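Local coordinates for ADP-ribosylation factor-binding protein GGA1 (Saccharomyces cerevisiae, PDB 5CN2) that may help regulate membrane traffic through the trans-Golgi network, this chain being its C-terminal GAE (gamma-adaptin ear) domain, at residues T50-L55 against Q67-N72. Residues are numbered along the deposited sequence; the frame is centred on the assembly and turned at random.
Sequences TNFALL and QPQSGN
At one edge of the GAE beta-sandwich, F52 of strand 52-56 meets Q69 and N72 of the loop between strands 63-66 and 78-89. The backbone N-H of F52 gives a hydrogen bond to N72 O (N to O 2.9 Å), nearly straight at 165° and directed at a lone pair in the carbonyl plane. N72 also lays its CB 3.5 Å from F52 O. Strand 52-56 borders the three-stranded sheet beside strand 99-109, whereas the loop joins two neighbouring strands of the five-stranded sheet, so the contact links the two sheets at this edge of the sandwich. With CG anti to the backbone N (chi1 -176°), the F52 ring turns into the interior, against Y41 of one sheet and A105 and Y107 of the other. Q69, extended beyond CG, brings its amide to the CD2 edge of this ring, the two planes 30° apart. Q69 CD lies 3.7 Å from F52 O, so the amide sits beside both carbonyl and ring. Shortened to an alanine, Q69 would probably leave the F52 carbonyl without this polar neighbour and open a gap at the ring edge. Further along the loop, S70 is hydrogen-bonded through its backbone and OG to K83 of strand 78-89.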
loop_
_atom_site.group_PDB
_atom_site.type_symbol
_atom_site.label_atom_id
_atom_site.label_comp_id
_atom_site.label_asym_id
_atom_site.label_seq_id
_atom_site.Cartn_x
_atom_site.Cartn_y
_atom_site.Cartn_z
ATOM N N THR A 50 -6.397 11.053 10.123
ATOM C CA THR A 50 -5.163 11.482 10.761
ATOM C C THR A 50 -4.391 10.282 11.263
ATOM O O THR A 50 -4.940 9.179 11.431
ATOM C CB THR A 50 -5.438 12.395 11.999
ATOM O OG1 THR A 50 -6.296 11.713 12.942
ATOM C CG2 THR A 50 -6.087 13.697 11.565
ATOM N N ASN A 51 -3.111 10.524 11.518
ATOM C CA ASN A 51 -2.198 9.528 12.080
ATOM C C ASN A 51 -2.096 8.241 11.254
ATOM O O ASN A 51 -1.919 7.146 11.812
ATOM C CB ASN A 51 -2.592 9.194 13.528
ATOM C CG ASN A 51 -2.599 10.419 14.435
ATOM O OD1 ASN A 51 -1.767 11.307 14.307
ATOM N ND2 ASN A 51 -3.535 10.453 15.373
ATOM N N PHE A 52 -2.194 8.375 9.929
ATOM C CA PHE A 52 -2.171 7.207 9.064
ATOM C C PHE A 52 -0.818 6.544 9.047
ATOM O O PHE A 52 0.198 7.217 8.947
ATOM C CB PHE A 52 -2.539 7.534 7.622
ATOM C CG PHE A 52 -2.607 6.318 6.757
ATOM C CD1 PHE A 52 -3.779 5.572 6.675
ATOM C CD2 PHE A 52 -1.485 5.858 6.107
ATOM C CE1 PHE A 52 -3.828 4.418 5.922
ATOM C CE2 PHE A 52 -1.524 4.698 5.360
ATOM C CZ PHE A 52 -2.706 3.990 5.256
ATOM N N ALA A 53 -0.803 5.211 9.056
ATOM C CA ALA A 53 0.437 4.489 8.815
ATOM C C ALA A 53 0.186 3.095 8.313
ATOM O O ALA A 53 -0.656 2.384 8.849
ATOM C CB ALA A 53 1.248 4.418 10.119
ATOM N N LEU A 54 0.976 2.690 7.319
ATOM C CA LEU A 54 0.932 1.359 6.763
ATOM C C LEU A 54 2.148 0.594 7.222
ATOM O O LEU A 54 3.252 1.127 7.180
ATOM C CB LEU A 54 0.963 1.391 5.234
ATOM C CG LEU A 54 0.758 0.009 4.577
ATOM C CD1 LEU A 54 -0.717 -0.206 4.277
ATOM C CD2 LEU A 54 1.610 -0.136 3.333
ATOM N N LEU A 55 1.937 -0.649 7.658
ATOM C CA LEU A 55 3.014 -1.520 8.076
ATOM C C LEU A 55 2.996 -2.716 7.158
ATOM O O LEU A 55 1.937 -3.183 6.743
ATOM C CB LEU A 55 2.860 -1.977 9.524
ATOM C CG LEU A 55 3.142 -0.977 10.638
ATOM C CD1 LEU A 55 2.191 0.195 10.599
ATOM C CD2 LEU A 55 3.034 -1.669 11.994
ATOM N N GLN A 67 10.107 3.100 1.497
ATOM C CA GLN A 67 10.405 4.504 1.683
ATOM C C GLN A 67 9.319 5.175 2.476
ATOM O O GLN A 67 8.196 4.718 2.500
ATOM C CB GLN A 67 10.553 5.205 0.342
ATOM C CG GLN A 67 11.870 4.895 -0.341
ATOM C CD GLN A 67 11.950 5.558 -1.691
ATOM O OE1 GLN A 67 11.763 6.768 -1.789
ATOM N NE2 GLN A 67 12.203 4.777 -2.740
ATOM N N PRO A 68 9.653 6.273 3.132
ATOM C CA PRO A 68 8.643 6.886 3.971
ATOM C C PRO A 68 7.468 7.491 3.181
ATOM O O PRO A 68 7.612 7.926 2.028
ATOM C CB PRO A 68 9.416 7.981 4.709
ATOM C CG PRO A 68 10.570 8.307 3.825
ATOM C CD PRO A 68 10.886 7.077 3.035
ATOM N N GLN A 69 6.318 7.514 3.823
ATOM C CA GLN A 69 5.151 8.111 3.232
ATOM C C GLN A 69 5.263 9.625 3.205
ATOM O O GLN A 69 5.965 10.222 4.021
ATOM C CB GLN A 69 3.898 7.665 3.954
ATOM C CG GLN A 69 3.825 8.022 5.415
ATOM C CD GLN A 69 2.559 7.496 6.082
ATOM O OE1 GLN A 69 2.233 7.882 7.200
ATOM N NE2 GLN A 69 1.851 6.610 5.410
ATOM N N SER A 70 4.578 10.226 2.237
ATOM C CA SER A 70 4.719 11.656 1.942
ATOM C C SER A 70 4.099 12.472 3.062
ATOM O O SER A 70 4.494 13.595 3.284
ATOM C CB SER A 70 4.058 12.005 0.609
ATOM O OG SER A 70 2.664 11.726 0.625
ATOM N N GLY A 71 3.148 11.876 3.778
ATOM C CA GLY A 71 2.450 12.535 4.864
ATOM C C GLY A 71 1.665 11.483 5.609
ATOM O O GLY A 71 1.754 10.309 5.293
ATOM N N ASN A 72 0.905 11.903 6.604
ATOM C CA ASN A 72 0.099 10.983 7.402
ATOM C C ASN A 72 -1.327 11.475 7.683
ATOM O O ASN A 72 -2.043 10.926 8.536
ATOM C CB ASN A 72 0.852 10.626 8.698
ATOM C CG ASN A 72 0.842 11.735 9.759
ATOM O OD1 ASN A 72 1.133 11.435 10.914
ATOM N ND2 ASN A 72 0.507 12.985 9.406
#